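Local coordinates for protein cyclic pyranopterin monophosphate synthase 2 (Mycobacterium tuberculosis, PDB 4FDF) that probably catalyses the conversion of (8S)-3',8-cyclo-7,8-dihydroguanosine 5'-triphosphate to cyclic pyranopterin monophosphate, releasing diphosphate, in molybdenum cofactor biosynthesis, at residues Ile74-Arg79 with Ala124-Ser129; Ala131-Tyr136 with Ala146-Ile151; Gly43-Ser48 with Asp137-Val142. All coordinates share one frame; numbering follows the deposited sequence.

Contact 1 (Ile74-Arg79 with Ala124-Ser129); sequences IMAAKR and ALTAVS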
ATOM      1  N   ILE B  74     -11.592  -8.976  -4.673  1.00 32.38           N
ATOM      2  CA  ILE B  74     -10.922  -8.652  -5.933  1.00 33.17           C
ATOM      3  C   ILE B  74      -9.673  -7.813  -5.676  1.00 31.91           C
ATOM      4  O   ILE B  74      -8.581  -8.144  -6.148  1.00 30.16           O
ATOM      5  CB  ILE B  74     -11.886  -7.986  -6.937  1.00 34.97           C
ATOM      6  CG1 ILE B  74     -12.861  -9.032  -7.481  1.00 36.38           C
ATOM      7  CG2 ILE B  74     -11.121  -7.341  -8.104  1.00 35.02           C
ATOM      8  CD1 ILE B  74     -14.104  -8.442  -8.159  1.00 36.83           C
ATOM      9  N   MET B  75      -9.828  -6.756  -4.889  1.00 32.41           N
ATOM     10  CA  MET B  75      -8.714  -5.891  -4.547  1.00 33.53           C
ATOM     11  C   MET B  75      -7.614  -6.635  -3.800  1.00 33.11           C
ATOM     12  O   MET B  75      -6.431  -6.428  -4.063  1.00 36.68           O
ATOM     13  CB  MET B  75      -9.209  -4.701  -3.726  1.00 36.42           C
ATOM     14  CG  MET B  75     -10.052  -3.716  -4.543  1.00 38.19           C
ATOM     15  SD  MET B  75     -10.828  -2.454  -3.516  1.00 42.91           S
ATOM     16  CE  MET B  75      -9.431  -1.348  -3.250  1.00 39.79           C
ATOM     17  N   ALA B  76      -7.999  -7.520  -2.889  1.00 31.95           N
ATOM     18  CA  ALA B  76      -7.019  -8.270  -2.115  1.00 31.95           C
ATOM     19  C   ALA B  76      -6.252  -9.235  -2.997  1.00 30.56           C
ATOM     20  O   ALA B  76      -5.052  -9.401  -2.821  1.00 31.95           O
ATOM     21  CB  ALA B  76      -7.675  -9.003  -0.948  1.00 30.19           C
ATOM     22  N   ALA B  77      -6.930  -9.867  -3.949  1.00 29.70           N
ATOM     23  CA  ALA B  77      -6.219 -10.719  -4.915  1.00 30.02           C
ATOM     24  C   ALA B  77      -4.986 -10.013  -5.491  1.00 29.60           C
ATOM     25  O   ALA B  77      -3.913 -10.608  -5.582  1.00 29.99           O
ATOM     26  CB  ALA B  77      -7.141 -11.155  -6.038  1.00 28.67           C
ATOM     27  N   LYS B  78      -5.157  -8.750  -5.878  1.00 30.10           N
ATOM     28  CA  LYS B  78      -4.091  -7.915  -6.439  1.00 32.48           C
ATOM     29  C   LYS B  78      -3.024  -7.573  -5.395  1.00 32.98           C
ATOM     30  O   LYS B  78      -1.867  -7.385  -5.747  1.00 33.22           O
ATOM     31  CB  LYS B  78      -4.674  -6.615  -7.035  1.00 35.03           C
ATOM     32  CG  LYS B  78      -5.593  -6.837  -8.258  1.00 34.08           C
ATOM     33  CD  LYS B  78      -6.846  -5.956  -8.214  1.00 36.45           C
ATOM     34  CE  LYS B  78      -6.605  -4.667  -8.942  1.00 35.03           C
ATOM     35  NZ  LYS B  78      -7.742  -3.730  -8.828  1.00 35.76           N
ATOM     36  N   ARG B  79      -3.419  -7.502  -4.121  1.00 31.35           N
ATOM     37  CA  ARG B  79      -2.504  -7.119  -3.036  1.00 33.02           C
ATOM     38  C   ARG B  79      -1.774  -8.315  -2.421  1.00 33.13           C
ATOM     39  O   ARG B  79      -1.050  -8.166  -1.441  1.00 33.70           O
ATOM     40  CB  ARG B  79      -3.261  -6.357  -1.928  1.00 35.76           C
ATOM     41  CG  ARG B  79      -4.094  -5.151  -2.391  1.00 37.16           C
ATOM     42  CD  ARG B  79      -3.253  -4.089  -3.126  1.00 41.75           C
ATOM     43  NE  ARG B  79      -2.195  -3.496  -2.299  1.00 44.60           N
ATOM     44  CZ  ARG B  79      -2.318  -2.382  -1.573  1.00 47.99           C
ATOM     45  NH1 ARG B  79      -3.466  -1.704  -1.545  1.00 48.45           N
ATOM     46  NH2 ARG B  79      -1.280  -1.942  -0.871  1.00 46.84           N
ATOM     47  N   ALA B 124      -5.953 -16.471  -5.381  1.00 28.53           N
ATOM     48  CA  ALA B 124      -7.277 -17.058  -5.233  1.00 29.09           C
ATOM     49  C   ALA B 124      -7.648 -17.263  -3.756  1.00 28.55           C
ATOM     50  O   ALA B 124      -8.757 -16.902  -3.339  1.00 29.27           O
ATOM     51  CB  ALA B 124      -7.387 -18.375  -6.010  1.00 29.45           C
ATOM     52  N   LEU B 125      -6.726 -17.832  -2.979  1.00 28.65           N
ATOM     53  CA  LEU B 125      -6.937 -18.045  -1.537  1.00 30.26           C
ATOM     54  C   LEU B 125      -7.073 -16.731  -0.749  1.00 29.89           C
ATOM     55  O   LEU B 125      -7.891 -16.631   0.173  1.00 30.80           O
ATOM     56  CB  LEU B 125      -5.795 -18.876  -0.952  1.00 28.38           C
ATOM     57  CG  LEU B 125      -5.723 -20.343  -1.363  1.00 30.42           C
ATOM     58  CD1 LEU B 125      -4.323 -20.881  -1.069  1.00 30.64           C
ATOM     59  CD2 LEU B 125      -6.792 -21.190  -0.676  1.00 28.96           C
ATOM     60  N   THR B 126      -6.271 -15.737  -1.121  1.00 28.60           N
ATOM     61  CA  THR B 126      -6.287 -14.413  -0.493  1.00 29.51           C
ATOM     62  C   THR B 126      -7.636 -13.696  -0.714  1.00 30.50           C
ATOM     63  O   THR B 126      -8.222 -13.125   0.225  1.00 30.74           O
ATOM     64  CB  THR B 126      -5.081 -13.579  -1.006  1.00 29.16           C
ATOM     65  OG1 THR B 126      -3.862 -14.211  -0.583  1.00 32.60           O
ATOM     66  CG2 THR B 126      -5.105 -12.163  -0.492  1.00 30.72           C
ATOM     67  N   ALA B 127      -8.123 -13.750  -1.954  1.00 29.44           N
ATOM     68  CA  ALA B 127      -9.432 -13.214  -2.333  1.00 30.47           C
ATOM     69  C   ALA B 127     -10.557 -13.868  -1.537  1.00 30.40           C
ATOM     70  O   ALA B 127     -11.386 -13.187  -0.944  1.00 31.92           O
ATOM     71  CB  ALA B 127      -9.663 -13.401  -3.839  1.00 32.27           C
ATOM     72  N   VAL B 128     -10.566 -15.195  -1.496  1.00 31.47           N
ATOM     73  CA  VAL B 128     -11.557 -15.926  -0.714  1.00 31.36           C
ATOM     74  C   VAL B 128     -11.452 -15.477   0.736  1.00 32.45           C
ATOM     75  O   VAL B 128     -12.443 -15.176   1.401  1.00 33.79           O
ATOM     76  CB  VAL B 128     -11.327 -17.455  -0.821  1.00 33.71           C
ATOM     77  CG1 VAL B 128     -12.017 -18.212   0.337  1.00 33.61           C
ATOM     78  CG2 VAL B 128     -11.816 -17.978  -2.164  1.00 30.53           C
ATOM     79  N   SER B 129     -10.221 -15.384   1.198  1.00 31.19           N
ATOM     80  CA  SER B 129      -9.949 -15.044   2.565  1.00 29.61           C
ATOM     81  C   SER B 129     -10.431 -13.653   2.926  1.00 31.84           C
ATOM     82  O   SER B 129     -11.143 -13.482   3.930  1.00 31.30           O
ATOM     83  CB  SER B 129      -8.460 -15.174   2.790  1.00 26.65           C
ATOM     84  OG  SER B 129      -8.180 -15.058   4.171  1.00 27.98           O
TER
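The methyl group of Ala-77 sits against the methyl of Ala-127, CB to CB at 4.0 Å, at the point where the two segments, on helices 65-83 and 121-139, come closest. Here the backbones come close, the CA of Ala-77 lying 4.8 Å from the CA of Ala-127. The case illustrates a general principle of helix packing: a close approach of two helices is commonly accommodated by small residues, as here by alanines and a threonine. Beside the alanine pair, Thr-126 completes the contact with its methyl branch. CG2 stands anti to its own backbone N and reaches across to the other helix, where it rests 3.6 Å from the carbonyl O of Ala-76 and 4.1 Å from the CB of the same residue. The opposite branch is used differently: OG1 turns back along its own helix and hydrogen-bonds to the carbonyl O of Met-122, so the polar half of the threonine is satisfied within the helix while the apolar half faces the neighbour. No hydrogen bond crosses the seam, and all four touching residues are buried. Met-122 and Glu-123, predicted to bind substrate, come just before 124-129 on the same helix, and Ala-77 packs close to Glu-123. Beyond the helix pair, Ala-77 also touches Val-95 of strand 92-101 and Ala-127 touches Ala-110 of strand 105-116, while Leu-133 of a neighbouring subunit packs on Thr-126; the two helices thus lie side by side on the sheet.

Contact 2 (Ala131-Tyr136 with Ala146-Ile151); sequences AALTLY and ALIDDI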
ATOM      1  N   ALA B 131     -12.580 -11.761   1.247  1.00 33.56           N
ATOM      2  CA  ALA B 131     -14.032 -11.717   1.029  1.00 32.47           C
ATOM      3  C   ALA B 131     -14.798 -12.269   2.230  1.00 31.94           C
ATOM      4  O   ALA B 131     -15.854 -11.741   2.582  1.00 32.24           O
ATOM      5  CB  ALA B 131     -14.411 -12.481  -0.244  1.00 31.44           C
ATOM      6  N   ALA B 132     -14.266 -13.329   2.845  1.00 31.17           N
ATOM      7  CA  ALA B 132     -14.852 -13.930   4.048  1.00 31.61           C
ATOM      8  C   ALA B 132     -14.742 -12.989   5.236  1.00 32.12           C
ATOM      9  O   ALA B 132     -15.711 -12.783   5.960  1.00 32.31           O
ATOM     10  CB  ALA B 132     -14.161 -15.256   4.378  1.00 33.85           C
ATOM     11  N   LEU B 133     -13.558 -12.414   5.432  1.00 30.45           N
ATOM     12  CA  LEU B 133     -13.372 -11.412   6.477  1.00 30.55           C
ATOM     13  C   LEU B 133     -14.328 -10.232   6.309  1.00 30.19           C
ATOM     14  O   LEU B 133     -14.846  -9.699   7.290  1.00 31.12           O
ATOM     15  CB  LEU B 133     -11.921 -10.901   6.507  1.00 28.50           C
ATOM     16  CG  LEU B 133     -10.829 -11.852   7.028  1.00 28.56           C
ATOM     17  CD1 LEU B 133      -9.435 -11.368   6.623  1.00 27.08           C
ATOM     18  CD2 LEU B 133     -10.918 -12.002   8.534  1.00 29.00           C
ATOM     19  N   THR B 134     -14.545  -9.826   5.060  1.00 30.52           N
ATOM     20  CA  THR B 134     -15.419  -8.709   4.761  1.00 30.45           C
ATOM     21  C   THR B 134     -16.880  -9.086   4.988  1.00 32.29           C
ATOM     22  O   THR B 134     -17.650  -8.276   5.510  1.00 30.83           O
ATOM     23  CB  THR B 134     -15.188  -8.189   3.337  1.00 29.55           C
ATOM     24  OG1 THR B 134     -13.840  -7.713   3.241  1.00 29.35           O
ATOM     25  CG2 THR B 134     -16.152  -7.054   3.010  1.00 29.73           C
ATOM     26  N   LEU B 135     -17.257 -10.308   4.615  1.00 31.35           N
ATOM     27  CA  LEU B 135     -18.588 -10.786   4.955  1.00 34.87           C
ATOM     28  C   LEU B 135     -18.792 -10.709   6.461  1.00 37.22           C
ATOM     29  O   LEU B 135     -19.786 -10.150   6.928  1.00 38.02           O
ATOM     30  CB  LEU B 135     -18.824 -12.217   4.478  1.00 35.10           C
ATOM     31  CG  LEU B 135     -19.069 -12.408   2.987  1.00 35.63           C
ATOM     32  CD1 LEU B 135     -19.378 -13.873   2.751  1.00 34.19           C
ATOM     33  CD2 LEU B 135     -20.199 -11.502   2.447  1.00 35.25           C
ATOM     34  N   TYR B 136     -17.843 -11.261   7.215  1.00 37.17           N
ATOM     35  CA  TYR B 136     -17.927 -11.242   8.663  1.00 36.60           C
ATOM     36  C   TYR B 136     -18.046  -9.813   9.210  1.00 38.06           C
ATOM     37  O   TYR B 136     -18.812  -9.565  10.140  1.00 36.79           O
ATOM     38  CB  TYR B 136     -16.742 -11.973   9.299  1.00 38.61           C
ATOM     39  CG  TYR B 136     -16.833 -11.990  10.808  1.00 38.89           C
ATOM     40  CD1 TYR B 136     -16.082 -11.108  11.580  1.00 38.48           C
ATOM     41  CD2 TYR B 136     -17.699 -12.859  11.459  1.00 40.02           C
ATOM     42  CE1 TYR B 136     -16.174 -11.106  12.970  1.00 38.94           C
ATOM     43  CE2 TYR B 136     -17.805 -12.866  12.852  1.00 42.26           C
ATOM     44  CZ  TYR B 136     -17.034 -11.983  13.603  1.00 40.28           C
ATOM     45  OH  TYR B 136     -17.140 -11.972  14.975  1.00 38.63           O
ATOM     46  N   ALA B 146     -20.323 -16.151  14.153  1.00 43.20           N
ATOM     47  CA  ALA B 146     -20.028 -16.712  12.831  1.00 43.73           C
ATOM     48  C   ALA B 146     -18.551 -17.077  12.729  1.00 43.97           C
ATOM     49  O   ALA B 146     -17.700 -16.482  13.400  1.00 44.04           O
ATOM     50  CB  ALA B 146     -20.421 -15.736  11.719  1.00 41.31           C
ATOM     51  N   LEU B 147     -18.249 -18.079  11.916  1.00 42.44           N
ATOM     52  CA  LEU B 147     -16.865 -18.467  11.723  1.00 44.85           C
ATOM     53  C   LEU B 147     -16.542 -18.749  10.270  1.00 42.84           C
ATOM     54  O   LEU B 147     -17.433 -18.985   9.456  1.00 44.37           O
ATOM     55  CB  LEU B 147     -16.466 -19.635  12.647  1.00 47.14           C
ATOM     56  CG  LEU B 147     -17.026 -21.055  12.560  1.00 48.92           C
ATOM     57  CD1 LEU B 147     -18.550 -21.076  12.660  1.00 52.80           C
ATOM     58  CD2 LEU B 147     -16.529 -21.801  11.322  1.00 49.07           C
ATOM     59  N   ILE B 148     -15.251 -18.700   9.964  1.00 42.84           N
ATOM     60  CA  ILE B 148     -14.746 -18.843   8.606  1.00 40.92           C
ATOM     61  C   ILE B 148     -14.057 -20.203   8.494  1.00 40.86           C
ATOM     62  O   ILE B 148     -13.135 -20.517   9.253  1.00 36.90           O
ATOM     63  CB  ILE B 148     -13.782 -17.680   8.240  1.00 41.26           C
ATOM     64  CG1 ILE B 148     -14.541 -16.340   8.197  1.00 40.13           C
ATOM     65  CG2 ILE B 148     -13.088 -17.948   6.906  1.00 39.54           C
ATOM     66  CD1 ILE B 148     -13.637 -15.093   8.256  1.00 39.13           C
ATOM     67  N   ASP B 149     -14.509 -20.994   7.526  1.00 41.09           N
ATOM     68  CA  ASP B 149     -14.182 -22.404   7.463  1.00 42.47           C
ATOM     69  C   ASP B 149     -13.739 -22.827   6.064  1.00 40.42           C
ATOM     70  O   ASP B 149     -14.112 -22.200   5.062  1.00 38.36           O
ATOM     71  CB  ASP B 149     -15.434 -23.211   7.843  1.00 50.23           C
ATOM     72  CG  ASP B 149     -15.201 -24.172   8.997  1.00 54.92           C
ATOM     73  OD1 ASP B 149     -14.084 -24.188   9.563  1.00 57.27           O
ATOM     74  OD2 ASP B 149     -16.159 -24.898   9.347  1.00 56.94           O
ATOM     75  N   ASP B 150     -12.942 -23.899   6.023  1.00 37.56           N
ATOM     76  CA  ASP B 150     -12.706 -24.698   4.819  1.00 38.28           C
ATOM     77  C   ASP B 150     -12.159 -23.870   3.634  1.00 36.92           C
ATOM     78  O   ASP B 150     -12.593 -24.014   2.489  1.00 35.23           O
ATOM     79  CB  ASP B 150     -13.998 -25.454   4.456  1.00 43.38           C
ATOM     80  CG  ASP B 150     -13.742 -26.815   3.826  1.00 50.88           C
ATOM     81  OD1 ASP B 150     -12.862 -27.571   4.303  1.00 55.96           O
ATOM     82  OD2 ASP B 150     -14.452 -27.145   2.855  1.00 55.40           O
ATOM     83  N   ILE B 151     -11.213 -22.985   3.929  1.00 33.85           N
ATOM     84  CA  ILE B 151     -10.515 -22.257   2.878  1.00 32.69           C
ATOM     85  C   ILE B 151      -9.483 -23.178   2.229  1.00 32.35           C
ATOM     86  O   ILE B 151      -8.577 -23.662   2.891  1.00 32.10           O
ATOM     87  CB  ILE B 151      -9.854 -20.970   3.419  1.00 28.77           C
ATOM     88  CG1 ILE B 151     -10.947 -19.981   3.836  1.00 27.36           C
ATOM     89  CG2 ILE B 151      -8.888 -20.365   2.363  1.00 29.38           C
ATOM     90  CD1 ILE B 151     -10.477 -18.864   4.747  1.00 24.95           C
TER
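Ile-148 points from strand 147-156 into helix 121-139 and meets Ala-132 with both of its branches, a compact example of how one face of the ferredoxin-like sheet is covered by a helix. The isoleucine straddles the alanine methyl: CG2 lies 3.8 Å from Ala-132 CB, while on the other branch CG1 is 4.0 Å from that CB. With CG1 anti to the carbonyl carbon and the chain extended beyond it (chi1 -66°, chi2 163°), the terminal CD1 is carried past the methyl to the helix backbone, 3.8 Å from the carbonyl carbon of Ala-132. There it also meets Leu-133. That leucine leaves its backbone heading away from the strand, yet its CD2 swings round to touch Ile-148 CD1 at 4.1 Å, the two side chains crossing at about a right angle.

One helical turn further on, Tyr-136 meets the residue just before the strand, Ala-146, in another way. Its CG is anti to the backbone N (chi1 -179°), which lays the ring out beside Ala-146. The methyl of Ala-146 comes to the ring edge, in the ring plane, and is shared evenly by two ring atoms, CD2 and CE2. The phenol oxygen is held by the carbonyl O of Pro-144, in the connection between helix and strand, a bond that anchors the far end of the ring. Tyr-136 and Leu-133 also lie against a neighbouring subunit, whose Leu-125 packs on the tyrosine and whose Ser-129 packs on the leucine. The carbonyl O of Ala-146 approaches the same tyrosine ring obliquely, 3.7 Å from Tyr-136 CE2.

Contact 3 (Gly43-Ser48 with Asp137-Val142); sequences GILRTS and DMIKAV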
ATOM      1  N   GLY B  43     -14.125 -21.265   0.132  1.00 32.81           N
ATOM      2  CA  GLY B  43     -14.174 -21.056   1.577  1.00 31.64           C
ATOM      3  C   GLY B  43     -15.624 -20.864   1.962  1.00 34.13           C
ATOM      4  O   GLY B  43     -16.483 -20.693   1.092  1.00 32.77           O
ATOM      5  N   ILE B  44     -15.906 -20.891   3.259  1.00 35.01           N
ATOM      6  CA  ILE B  44     -17.292 -20.873   3.724  1.00 36.85           C
ATOM      7  C   ILE B  44     -17.454 -20.057   5.007  1.00 37.45           C
ATOM      8  O   ILE B  44     -16.691 -20.209   5.958  1.00 37.86           O
ATOM      9  CB  ILE B  44     -17.892 -22.330   3.827  1.00 37.17           C
ATOM     10  CG1 ILE B  44     -19.407 -22.305   4.047  1.00 40.01           C
ATOM     11  CG2 ILE B  44     -17.214 -23.152   4.896  1.00 40.99           C
ATOM     12  CD1 ILE B  44     -20.048 -23.694   4.070  1.00 40.79           C
ATOM     13  N   LEU B  45     -18.439 -19.168   5.016  1.00 36.26           N
ATOM     14  CA  LEU B  45     -18.800 -18.473   6.241  1.00 38.06           C
ATOM     15  C   LEU B  45     -19.988 -19.189   6.898  1.00 38.10           C
ATOM     16  O   LEU B  45     -21.059 -19.277   6.307  1.00 35.08           O
ATOM     17  CB  LEU B  45     -19.153 -17.023   5.944  1.00 38.16           C
ATOM     18  CG  LEU B  45     -19.460 -16.156   7.166  1.00 40.58           C
ATOM     19  CD1 LEU B  45     -18.195 -15.757   7.870  1.00 40.38           C
ATOM     20  CD2 LEU B  45     -20.257 -14.922   6.776  1.00 40.83           C
ATOM     21  N   ARG B  46     -19.783 -19.712   8.106  1.00 39.33           N
ATOM     22  CA  ARG B  46     -20.860 -20.396   8.835  1.00 42.21           C
ATOM     23  C   ARG B  46     -21.644 -19.398   9.691  1.00 39.54           C
ATOM     24  O   ARG B  46     -21.154 -18.925  10.711  1.00 41.29           O
ATOM     25  CB  ARG B  46     -20.307 -21.527   9.709  1.00 42.91           C
ATOM     26  CG  ARG B  46     -19.227 -22.387   9.060  1.00 45.33           C
ATOM     27  CD  ARG B  46     -19.779 -23.669   8.488  1.00 46.10           C
ATOM     28  NE  ARG B  46     -18.710 -24.597   8.135  1.00 49.32           N
ATOM     29  CZ  ARG B  46     -18.848 -25.616   7.290  1.00 50.29           C
ATOM     30  NH1 ARG B  46     -20.020 -25.847   6.698  1.00 49.89           N
ATOM     31  NH2 ARG B  46     -17.813 -26.403   7.031  1.00 47.71           N
ATOM     32  N   THR B  47     -22.857 -19.070   9.270  1.00 40.33           N
ATOM     33  CA  THR B  47     -23.625 -18.036   9.971  1.00 44.50           C
ATOM     34  C   THR B  47     -25.050 -18.492  10.392  1.00 44.27           C
ATOM     35  O   THR B  47     -25.275 -19.676  10.609  1.00 43.37           O
ATOM     36  CB  THR B  47     -23.584 -16.685   9.202  1.00 43.65           C
ATOM     37  OG1 THR B  47     -24.148 -15.651  10.013  1.00 46.81           O
ATOM     38  CG2 THR B  47     -24.309 -16.769   7.860  1.00 41.68           C
ATOM     39  N   SER B  48     -25.993 -17.560  10.513  1.00 46.90           N
ATOM     40  CA  SER B  48     -27.335 -17.878  11.017  1.00 47.58           C
ATOM     41  C   SER B  48     -28.397 -17.682   9.941  1.00 47.27           C
ATOM     42  O   SER B  48     -28.171 -16.968   8.956  1.00 47.64           O
ATOM     43  CB  SER B  48     -27.662 -17.001  12.222  1.00 46.65           C
ATOM     44  OG  SER B  48     -27.771 -15.647  11.818  1.00 53.49           O
ATOM     45  N   ASP B 137     -17.294  -8.873   8.641  1.00 36.82           N
ATOM     46  CA  ASP B 137     -17.419  -7.489   9.067  1.00 37.91           C
ATOM     47  C   ASP B 137     -18.850  -6.961   8.867  1.00 38.53           C
ATOM     48  O   ASP B 137     -19.329  -6.157   9.653  1.00 39.24           O
ATOM     49  CB  ASP B 137     -16.425  -6.586   8.333  1.00 37.24           C
ATOM     50  CG  ASP B 137     -16.434  -5.161   8.875  1.00 36.86           C
ATOM     51  OD1 ASP B 137     -16.156  -4.982  10.080  1.00 36.92           O
ATOM     52  OD2 ASP B 137     -16.762  -4.225   8.113  1.00 36.65           O
ATOM     53  N   MET B 138     -19.516  -7.420   7.812  1.00 38.29           N
ATOM     54  CA  MET B 138     -20.847  -6.946   7.488  1.00 43.11           C
ATOM     55  C   MET B 138     -21.918  -7.576   8.378  1.00 43.57           C
ATOM     56  O   MET B 138     -22.998  -7.005   8.545  1.00 43.99           O
ATOM     57  CB  MET B 138     -21.176  -7.214   6.010  1.00 43.04           C
ATOM     58  CG  MET B 138     -20.194  -6.623   5.003  1.00 46.35           C
ATOM     59  SD  MET B 138     -20.306  -4.840   4.752  1.00 49.10           S
ATOM     60  CE  MET B 138     -19.481  -4.267   6.205  1.00 45.43           C
ATOM     61  N   ILE B 139     -21.626  -8.750   8.934  1.00 42.83           N
ATOM     62  CA  ILE B 139     -22.649  -9.516   9.650  1.00 43.75           C
ATOM     63  C   ILE B 139     -22.393  -9.668  11.152  1.00 43.65           C
ATOM     64  O   ILE B 139     -23.268 -10.142  11.873  1.00 44.10           O
ATOM     65  CB  ILE B 139     -22.933 -10.914   8.981  1.00 42.03           C
ATOM     66  CG1 ILE B 139     -21.800 -11.917   9.238  1.00 42.28           C
ATOM     67  CG2 ILE B 139     -23.200 -10.773   7.484  1.00 42.29           C
ATOM     68  CD1 ILE B 139     -22.102 -12.895  10.346  1.00 43.26           C
ATOM     69  N   LYS B 140     -21.212  -9.266  11.619  1.00 44.06           N
ATOM     70  CA  LYS B 140     -20.809  -9.548  13.008  1.00 45.93           C
ATOM     71  C   LYS B 140     -21.714  -8.928  14.086  1.00 47.29           C
ATOM     72  O   LYS B 140     -21.696  -9.368  15.231  1.00 49.30           O
ATOM     73  CB  LYS B 140     -19.336  -9.193  13.258  1.00 43.20           C
ATOM     74  CG  LYS B 140     -18.977  -7.706  13.128  1.00 43.61           C
ATOM     75  CD  LYS B 140     -17.511  -7.498  13.437  1.00 41.91           C
ATOM     76  CE  LYS B 140     -17.207  -6.051  13.748  1.00 43.66           C
ATOM     77  NZ  LYS B 140     -17.334  -5.187  12.566  1.00 46.85           N
ATOM     78  N   ALA B 141     -22.494  -7.919  13.715  1.00 46.46           N
ATOM     79  CA  ALA B 141     -23.414  -7.266  14.650  1.00 50.76           C
ATOM     80  C   ALA B 141     -24.706  -8.074  14.867  1.00 51.75           C
ATOM     81  O   ALA B 141     -25.339  -7.964  15.919  1.00 49.26           O
ATOM     82  CB  ALA B 141     -23.733  -5.842  14.188  1.00 47.32           C
ATOM     83  N   VAL B 142     -25.083  -8.873  13.866  1.00 51.55           N
ATOM     84  CA  VAL B 142     -26.224  -9.788  13.956  1.00 47.91           C
ATOM     85  C   VAL B 142     -25.790 -11.169  14.454  1.00 48.39           C
ATOM     86  O   VAL B 142     -26.496 -11.799  15.243  1.00 52.30           O
ATOM     87  CB  VAL B 142     -26.954  -9.934  12.592  1.00 48.78           C
ATOM     88  CG1 VAL B 142     -28.191 -10.814  12.721  1.00 46.14           C
ATOM     89  CG2 VAL B 142     -27.325  -8.575  12.022  1.00 46.27           C
TER
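Ile-139 takes an unusual shape, with CG1 wedged between its backbone N and carbonyl carbon (chi1 74°), and so turns its longer branch toward the end of strand 35-46. Leu-45 answers from the strand with CG anti to the backbone N (chi1 -176°), sending CD2 toward helix 121-139. The place is one where helix 121-139 packs on the sheet of the ferredoxin-like fold, and it shows how a few branches can join helix and strand. Leu-45 CD2 touches Ile-139 CG1 at 4.2 Å as the two side chains slide past each other in opposite directions. Just past the strand, Thr-47 meets the tip of the same isoleucine. Its OG1 is occupied by a hydrogen bond to Asp-143 OD2, which ties the end of the strand to the chain just past 137-142; the oxygen thus has its polar partner while one flank lies against a methyl. Ala-146, and Val-51 of helix 49-57, also pack on Ile-139.

Away from this meeting, 137-142 carries its own charge pair. Lys-140 folds back so that NZ bonds Asp-137 OD1 at 2.8 Å, approaching from above the carboxylate plane, 40° out of it, and Lys-62 holds the second oxygen, OD2. Next to Thr-47, Ser-48 is the N-cap of helix 49-57, its side chain capping a backbone N of that helix. Closest across the contact itself is Thr-47 OG1, 3.4 Å from Ile-139 CD1.

All three contacts draw on helix 121-139, taken in order along the chain. Contact 1 lies deepest, about 5 Å from the centre of the chain to its own centre, and joins helix to helix through small residues; contacts 2 and 3, at about 9 and 15 Å, join helix to sheet with larger branched or aromatic side chains, some set against alanine methyls. The touching residues of contacts 1 and 2 are all buried, whereas contact 3 includes the partly exposed Thr-47, whose hydroxyl meets a methyl. Strands 147-156 and 35-46 are neighbours, so contacts 2 and 3 are joined by probable backbone hydrogen bonds, and Ala-146 CB touches Ile-139 CD1. Leu-125 and Val-128 on Ile-151 connect contacts 1 and 2.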